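Local structure of toll-like receptor 6, Variable lymphocyte receptor B (3A79) at residues Cys348-Gln362 and Cys373-Asn387. The protein probably acts with a partner Toll-like receptor in sensing microbial lipopeptides, here as a mouse TLR6 ectodomain fused to a hagfish variable lymphocyte receptor fragment. Residues are numbered along the deposited sequence; the frame is centred on the assembly and turned at random.
Sequences CPPSPSSFTFLNFTQ and CSTLKRLQTLILQRN. With NAG (2-acetamido-2-deoxy-beta-D-glucopyranose), chain G; NAG (2-acetamido-2-deoxy-beta-D-glucopyranose), chain C; NAG (2-acetamido-2-deoxy-beta-D-glucopyranose), chain H.
Arg386 and Gln362 meet where two successive leucine-rich-repeat strands of the TLR6 part of this fusion run out. NH1 of Arg386 donates to OE1 of Gln362 at 3.0 Å, in the carbonyl plane of the amide but 16° out of the guanidinium plane. The same NH1 bonds O7 of the chain C NAG with an almost straight N-H (170°), while NH2 of Arg386 reaches OE1 of Gln385 at 2.7 Å. Over one guanidinium face lies the methyl CG2 of Thr361, 3.6 Å from CZ of Arg386; CG2 stands anti to the backbone N, leaving OG1 to bond OD1 of Asn359. ND2 of Asn359 carries the chain G NAG, whose O4 bears the chain C sugar and whose C8 rests 3.4 Å from CD1 of Ile383.

Strands 357-359 and 381-383 are parallel (9°), bonded through Leu358 N to Thr381 O and Leu358 O to Ile383 N, among others. On the opposite face from Asn359 and Ile383, Leu358 crosses Leu379 at about a right angle, CD1 of Leu358 lying 3.5 Å from CD2 of Leu379, and CB of Leu358 meets CD1 of Leu382 at 3.6 Å. CD2 of Leu376 comes to the ring edge of Phe355, and a disulfide joins SG of Cys348 to SG of Cys373 at 2.0 Å, at the start of both segments.

With an alanine here instead of Arg386, Gln362 OE1 and the glycan O7 would probably lose the donor they share. The chemistry implies a solenoid step with leucines packed inside, a covalent tie away from the strands, and a polar concave face where Arg386 holds the second sugar of the Asn359 glycan.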
loop_
_atom_site.group_PDB
_atom_site.type_symbol
_atom_site.label_atom_id
_atom_site.label_comp_id
_atom_site.label_asym_id
_atom_site.label_seq_id
_atom_site.Cartn_x
_atom_site.Cartn_y
_atom_site.Cartn_z
ATOM N N CYS B 348 -5.179 -18.952 -8.059
ATOM C CA CYS B 348 -5.673 -19.207 -9.413
ATOM C C CYS B 348 -6.477 -20.533 -9.449
ATOM O O CYS B 348 -6.050 -21.558 -8.900
ATOM C CB CYS B 348 -4.505 -19.157 -10.427
ATOM S SG CYS B 348 -4.811 -19.674 -12.149
ATOM N N PRO B 349 -7.675 -20.504 -10.053
ATOM C CA PRO B 349 -8.468 -21.733 -10.166
ATOM C C PRO B 349 -7.624 -22.903 -10.706
ATOM O O PRO B 349 -6.850 -22.705 -11.649
ATOM C CB PRO B 349 -9.552 -21.349 -11.177
ATOM C CG PRO B 349 -9.646 -19.843 -11.115
ATOM C CD PRO B 349 -8.358 -19.316 -10.606
ATOM N N PRO B 350 -7.782 -24.112 -10.132
ATOM C CA PRO B 350 -6.946 -25.262 -10.511
ATOM C C PRO B 350 -7.318 -25.794 -11.892
ATOM O O PRO B 350 -6.469 -26.335 -12.610
ATOM C CB PRO B 350 -7.272 -26.322 -9.439
ATOM C CG PRO B 350 -8.249 -25.682 -8.501
ATOM C CD PRO B 350 -8.855 -24.509 -9.210
ATOM N N SER B 351 -8.596 -25.648 -12.235
ATOM C CA SER B 351 -9.141 -26.064 -13.521
ATOM C C SER B 351 -9.853 -24.851 -14.106
ATOM O O SER B 351 -10.216 -23.940 -13.359
ATOM C CB SER B 351 -10.132 -27.225 -13.336
ATOM O OG SER B 351 -9.512 -28.390 -12.804
ATOM N N PRO B 352 -10.043 -24.819 -15.439
ATOM C CA PRO B 352 -10.754 -23.711 -16.093
ATOM C C PRO B 352 -12.044 -23.364 -15.361
ATOM O O PRO B 352 -12.932 -24.212 -15.294
ATOM C CB PRO B 352 -11.082 -24.285 -17.468
ATOM C CG PRO B 352 -9.966 -25.214 -17.741
ATOM C CD PRO B 352 -9.518 -25.786 -16.416
ATOM N N SER B 353 -12.150 -22.155 -14.817
ATOM C CA SER B 353 -13.357 -21.788 -14.086
ATOM C C SER B 353 -14.360 -21.125 -15.008
ATOM O O SER B 353 -14.154 -21.051 -16.218
ATOM C CB SER B 353 -13.050 -20.878 -12.898
ATOM O OG SER B 353 -12.835 -19.552 -13.337
ATOM N N SER B 354 -15.454 -20.652 -14.427
ATOM C CA SER B 354 -16.527 -20.068 -15.211
ATOM C C SER B 354 -16.799 -18.671 -14.701
ATOM O O SER B 354 -17.718 -17.995 -15.161
ATOM C CB SER B 354 -17.788 -20.935 -15.152
ATOM O OG SER B 354 -18.169 -21.184 -13.813
ATOM N N PHE B 355 -15.983 -18.247 -13.743
ATOM C CA PHE B 355 -16.001 -16.866 -13.297
ATOM C C PHE B 355 -15.986 -15.982 -14.521
ATOM O O PHE B 355 -15.120 -16.119 -15.382
ATOM C CB PHE B 355 -14.766 -16.547 -12.460
ATOM C CG PHE B 355 -14.764 -17.185 -11.106
ATOM C CD1 PHE B 355 -13.612 -17.768 -10.608
ATOM C CD2 PHE B 355 -15.910 -17.195 -10.330
ATOM C CE1 PHE B 355 -13.599 -18.353 -9.366
ATOM C CE2 PHE B 355 -15.907 -17.776 -9.080
ATOM C CZ PHE B 355 -14.747 -18.356 -8.597
ATOM N N THR B 356 -16.952 -15.084 -14.608
ATOM C CA THR B 356 -16.930 -14.066 -15.643
ATOM C C THR B 356 -16.938 -12.691 -14.995
ATOM O O THR B 356 -16.831 -11.672 -15.677
ATOM C CB THR B 356 -18.104 -14.215 -16.625
ATOM O OG1 THR B 356 -19.340 -13.943 -15.955
ATOM C CG2 THR B 356 -18.127 -15.624 -17.186
ATOM N N PHE B 357 -17.048 -12.685 -13.668
ATOM C CA PHE B 357 -17.053 -11.457 -12.893
ATOM C C PHE B 357 -16.316 -11.627 -11.574
ATOM O O PHE B 357 -16.622 -12.511 -10.784
ATOM C CB PHE B 357 -18.478 -11.009 -12.636
ATOM C CG PHE B 357 -18.579 -9.781 -11.792
ATOM C CD1 PHE B 357 -18.566 -8.526 -12.375
ATOM C CD2 PHE B 357 -18.700 -9.881 -10.412
ATOM C CE1 PHE B 357 -18.664 -7.391 -11.594
ATOM C CE2 PHE B 357 -18.799 -8.749 -9.625
ATOM C CZ PHE B 357 -18.778 -7.501 -10.215
ATOM N N LEU B 358 -15.330 -10.769 -11.346
ATOM C CA LEU B 358 -14.536 -10.811 -10.128
ATOM C C LEU B 358 -14.371 -9.404 -9.564
ATOM O O LEU B 358 -13.995 -8.483 -10.284
ATOM C CB LEU B 358 -13.184 -11.468 -10.403
ATOM C CG LEU B 358 -13.278 -12.980 -10.614
ATOM C CD1 LEU B 358 -11.921 -13.551 -10.929
ATOM C CD2 LEU B 358 -13.883 -13.674 -9.395
ATOM N N ASN B 359 -14.685 -9.245 -8.283
ATOM C CA ASN B 359 -14.660 -7.952 -7.611
ATOM C C ASN B 359 -14.056 -8.134 -6.233
ATOM O O ASN B 359 -14.741 -8.527 -5.298
ATOM C CB ASN B 359 -16.083 -7.377 -7.522
ATOM C CG ASN B 359 -16.164 -6.052 -6.748
ATOM O OD1 ASN B 359 -15.190 -5.598 -6.152
ATOM N ND2 ASN B 359 -17.359 -5.441 -6.757
ATOM N N PHE B 360 -12.756 -7.877 -6.125
ATOM C CA PHE B 360 -12.054 -7.964 -4.851
ATOM C C PHE B 360 -11.663 -6.581 -4.362
ATOM O O PHE B 360 -10.480 -6.253 -4.290
ATOM C CB PHE B 360 -10.815 -8.846 -4.981
ATOM C CG PHE B 360 -11.119 -10.239 -5.452
ATOM C CD1 PHE B 360 -10.852 -10.622 -6.757
ATOM C CD2 PHE B 360 -11.692 -11.165 -4.593
ATOM C CE1 PHE B 360 -11.131 -11.904 -7.189
ATOM C CE2 PHE B 360 -11.976 -12.450 -5.018
ATOM C CZ PHE B 360 -11.696 -12.821 -6.319
ATOM N N THR B 361 -12.670 -5.777 -4.028
ATOM C CA THR B 361 -12.452 -4.397 -3.598
ATOM C C THR B 361 -11.952 -4.303 -2.161
ATOM O O THR B 361 -12.397 -5.041 -1.279
ATOM C CB THR B 361 -13.740 -3.542 -3.718
ATOM O OG1 THR B 361 -13.855 -3.010 -5.040
ATOM C CG2 THR B 361 -13.693 -2.389 -2.743
ATOM N N GLN B 362 -11.021 -3.387 -1.937
ATOM C CA GLN B 362 -10.586 -3.042 -0.594
ATOM C C GLN B 362 -10.113 -4.235 0.233
ATOM O O GLN B 362 -10.636 -4.517 1.306
ATOM C CB GLN B 362 -11.693 -2.297 0.145
ATOM C CG GLN B 362 -11.227 -1.645 1.439
ATOM C CD GLN B 362 -12.304 -0.792 2.065
ATOM O OE1 GLN B 362 -13.002 -0.056 1.371
ATOM N NE2 GLN B 362 -12.451 -0.889 3.380
ATOM N N CYS B 373 -2.019 -16.782 -14.755
ATOM C CA CYS B 373 -3.180 -17.626 -14.529
ATOM C C CYS B 373 -3.937 -17.818 -15.833
ATOM O O CYS B 373 -4.474 -16.865 -16.404
ATOM C CB CYS B 373 -4.080 -17.028 -13.453
ATOM S SG CYS B 373 -5.534 -18.019 -13.082
ATOM N N SER B 374 -3.962 -19.064 -16.298
ATOM C CA SER B 374 -4.491 -19.395 -17.619
ATOM C C SER B 374 -5.851 -20.058 -17.507
ATOM O O SER B 374 -6.257 -20.841 -18.358
ATOM C CB SER B 374 -3.515 -20.320 -18.351
ATOM O OG SER B 374 -2.985 -21.303 -17.475
ATOM N N THR B 375 -6.572 -19.712 -16.458
ATOM C CA THR B 375 -7.709 -20.499 -16.048
ATOM C C THR B 375 -8.869 -19.545 -15.712
ATOM O O THR B 375 -9.837 -19.897 -15.038
ATOM C CB THR B 375 -7.265 -21.385 -14.868
ATOM O OG1 THR B 375 -7.782 -22.707 -15.019
ATOM C CG2 THR B 375 -7.657 -20.788 -13.533
ATOM N N LEU B 376 -8.742 -18.318 -16.209
ATOM C CA LEU B 376 -9.789 -17.314 -16.107
ATOM C C LEU B 376 -10.100 -16.775 -17.505
ATOM O O LEU B 376 -10.292 -15.574 -17.706
ATOM C CB LEU B 376 -9.359 -16.182 -15.168
ATOM C CG LEU B 376 -9.194 -16.527 -13.680
ATOM C CD1 LEU B 376 -8.468 -15.416 -12.951
ATOM C CD2 LEU B 376 -10.533 -16.829 -12.998
ATOM N N LYS B 377 -10.147 -17.681 -18.473
ATOM C CA LYS B 377 -10.354 -17.295 -19.859
ATOM C C LYS B 377 -11.798 -16.901 -20.145
ATOM O O LYS B 377 -12.116 -16.454 -21.240
ATOM C CB LYS B 377 -9.915 -18.416 -20.801
ATOM C CG LYS B 377 -8.413 -18.578 -20.952
ATOM C CD LYS B 377 -8.106 -19.771 -21.846
ATOM C CE LYS B 377 -6.621 -20.057 -21.941
ATOM N NZ LYS B 377 -5.934 -19.063 -22.792
ATOM N N ARG B 378 -12.681 -17.070 -19.168
ATOM C CA ARG B 378 -14.060 -16.625 -19.346
ATOM C C ARG B 378 -14.263 -15.273 -18.669
ATOM O O ARG B 378 -15.180 -14.527 -19.025
ATOM C CB ARG B 378 -15.076 -17.675 -18.850
ATOM C CG ARG B 378 -15.340 -18.805 -19.839
ATOM C CD ARG B 378 -16.162 -19.929 -19.205
ATOM N NE ARG B 378 -16.666 -20.919 -20.166
ATOM C CZ ARG B 378 -17.471 -21.936 -19.850
ATOM N NH1 ARG B 378 -17.875 -22.114 -18.593
ATOM N NH2 ARG B 378 -17.878 -22.777 -20.796
ATOM N N LEU B 379 -13.382 -14.961 -17.718
ATOM C CA LEU B 379 -13.429 -13.709 -16.945
ATOM C C LEU B 379 -13.488 -12.444 -17.792
ATOM O O LEU B 379 -12.559 -12.152 -18.546
ATOM C CB LEU B 379 -12.218 -13.614 -16.012
ATOM C CG LEU B 379 -12.164 -12.390 -15.108
ATOM C CD1 LEU B 379 -13.465 -12.240 -14.368
ATOM C CD2 LEU B 379 -11.010 -12.521 -14.141
ATOM N N GLN B 380 -14.569 -11.683 -17.634
ATOM C CA GLN B 380 -14.813 -10.502 -18.457
ATOM C C GLN B 380 -14.495 -9.216 -17.718
ATOM O O GLN B 380 -13.937 -8.279 -18.285
ATOM C CB GLN B 380 -16.271 -10.445 -18.880
ATOM C CG GLN B 380 -16.739 -11.641 -19.644
ATOM C CD GLN B 380 -18.003 -11.354 -20.408
ATOM O OE1 GLN B 380 -18.565 -10.255 -20.308
ATOM N NE2 GLN B 380 -18.460 -12.335 -21.188
ATOM N N THR B 381 -14.885 -9.166 -16.453
ATOM C CA THR B 381 -14.686 -7.974 -15.658
ATOM C C THR B 381 -13.990 -8.347 -14.367
ATOM O O THR B 381 -14.482 -9.156 -13.594
ATOM C CB THR B 381 -16.024 -7.295 -15.349
ATOM O OG1 THR B 381 -16.715 -7.021 -16.577
ATOM C CG2 THR B 381 -15.794 -5.998 -14.579
ATOM N N LEU B 382 -12.826 -7.765 -14.145
ATOM C CA LEU B 382 -12.089 -7.998 -12.917
ATOM C C LEU B 382 -11.884 -6.663 -12.206
ATOM O O LEU B 382 -11.546 -5.666 -12.834
ATOM C CB LEU B 382 -10.752 -8.676 -13.221
ATOM C CG LEU B 382 -9.724 -8.705 -12.091
ATOM C CD1 LEU B 382 -10.044 -9.804 -11.098
ATOM C CD2 LEU B 382 -8.347 -8.898 -12.682
ATOM N N ILE B 383 -12.104 -6.648 -10.897
ATOM C CA ILE B 383 -12.030 -5.421 -10.114
ATOM C C ILE B 383 -11.106 -5.596 -8.914
ATOM O O ILE B 383 -11.366 -6.406 -8.026
ATOM C CB ILE B 383 -13.428 -4.980 -9.636
ATOM C CG1 ILE B 383 -14.385 -4.894 -10.825
ATOM C CG2 ILE B 383 -13.354 -3.648 -8.925
ATOM C CD1 ILE B 383 -15.706 -4.292 -10.485
ATOM N N LEU B 384 -10.029 -4.824 -8.896
ATOM C CA LEU B 384 -9.028 -4.907 -7.843
ATOM C C LEU B 384 -8.844 -3.556 -7.122
ATOM O O LEU B 384 -7.831 -3.307 -6.464
ATOM C CB LEU B 384 -7.720 -5.440 -8.438
ATOM C CG LEU B 384 -7.879 -6.908 -8.868
ATOM C CD1 LEU B 384 -6.897 -7.306 -9.939
ATOM C CD2 LEU B 384 -7.748 -7.854 -7.671
ATOM N N GLN B 385 -9.850 -2.697 -7.240
ATOM C CA GLN B 385 -9.827 -1.377 -6.621
ATOM C C GLN B 385 -9.595 -1.384 -5.109
ATOM O O GLN B 385 -10.234 -2.118 -4.369
ATOM C CB GLN B 385 -11.124 -0.638 -6.932
ATOM C CG GLN B 385 -11.496 0.391 -5.899
ATOM C CD GLN B 385 -12.566 1.335 -6.402
ATOM O OE1 GLN B 385 -12.978 2.266 -5.699
ATOM N NE2 GLN B 385 -13.018 1.108 -7.637
ATOM N N ARG B 386 -8.682 -0.538 -4.664
ATOM C CA ARG B 386 -8.385 -0.361 -3.240
ATOM C C ARG B 386 -7.569 -1.504 -2.642
ATOM O O ARG B 386 -7.902 -2.032 -1.584
ATOM C CB ARG B 386 -9.655 -0.088 -2.423
ATOM C CG ARG B 386 -9.797 1.356 -1.946
ATOM C CD ARG B 386 -11.209 1.660 -1.494
ATOM N NE ARG B 386 -12.143 1.546 -2.610
ATOM C CZ ARG B 386 -13.416 1.174 -2.490
ATOM N NH1 ARG B 386 -13.908 0.873 -1.293
ATOM N NH2 ARG B 386 -14.198 1.092 -3.563
ATOM N N ASN B 387 -6.488 -1.863 -3.327
ATOM C CA ASN B 387 -5.553 -2.867 -2.835
ATOM C C ASN B 387 -4.100 -2.374 -2.852
ATOM O O ASN B 387 -3.852 -1.166 -2.874
ATOM C CB ASN B 387 -5.717 -4.166 -3.624
ATOM C CG ASN B 387 -7.052 -4.843 -3.352
ATOM O OD1 ASN B 387 -8.017 -4.676 -4.105
ATOM N ND2 ASN B 387 -7.116 -5.595 -2.262
HETATM C C1 NAG G . -17.428 -4.239 -5.953
HETATM C C2 NAG G . -18.638 -3.456 -6.468
HETATM C C3 NAG G . -19.063 -2.293 -5.567
HETATM C C4 NAG G . -19.003 -2.616 -4.072
HETATM C C5 NAG G . -17.741 -3.409 -3.735
HETATM C C6 NAG G . -17.805 -3.922 -2.307
HETATM C C7 NAG G . -19.011 -3.331 -8.881
HETATM C C8 NAG G . -18.688 -2.598 -10.155
HETATM N N2 NAG G . -18.355 -2.926 -7.789
HETATM O O3 NAG G . -20.363 -1.855 -5.922
HETATM O O4 NAG G . -19.075 -1.388 -3.350
HETATM O O5 NAG G . -17.591 -4.527 -4.584
HETATM O O6 NAG G . -19.064 -4.526 -2.109
HETATM O O7 NAG G . -19.837 -4.251 -8.879
HETATM C C1 NAG C . -20.048 -1.418 -2.280
HETATM C C2 NAG C . -19.534 -0.604 -1.081
HETATM C C3 NAG C . -20.633 -0.321 -0.068
HETATM C C4 NAG C . -21.813 0.336 -0.774
HETATM C C5 NAG C . -22.313 -0.619 -1.854
HETATM C C6 NAG C . -23.444 -0.010 -2.672
HETATM C C7 NAG C . -17.183 -0.701 -0.501
HETATM C C8 NAG C . -16.131 -1.314 0.393
HETATM N N2 NAG C . -18.408 -1.215 -0.402
HETATM O O3 NAG C . -20.128 0.434 1.017
HETATM O O4 NAG C . -22.828 0.639 0.167
HETATM O O5 NAG C . -21.292 -0.957 -2.769
HETATM O O6 NAG C . -22.930 1.034 -3.472
HETATM O O7 NAG C . -16.908 0.217 -1.291
HETATM C C1 NAG H . -0.771 -17.632 -22.810
HETATM C C2 NAG H . -1.011 -18.861 -23.690
HETATM C C3 NAG H . 0.169 -19.171 -24.611
HETATM C C4 NAG H . 0.535 -17.910 -25.406
HETATM C C5 NAG H . 0.791 -16.736 -24.447
HETATM C C6 NAG H . 1.089 -15.421 -25.174
HETATM C C7 NAG H . -2.600 -20.368 -22.759
HETATM C C8 NAG H . -3.414 -20.221 -24.016
HETATM N N2 NAG H . -1.329 -19.988 -22.840
HETATM O O3 NAG H . -0.090 -20.291 -25.446
HETATM O O4 NAG H . 1.648 -18.201 -26.242
HETATM O O5 NAG H . -0.307 -16.522 -23.570
HETATM O O6 NAG H . -0.089 -14.676 -25.411
HETATM O O7 NAG H . -3.102 -20.807 -21.725
#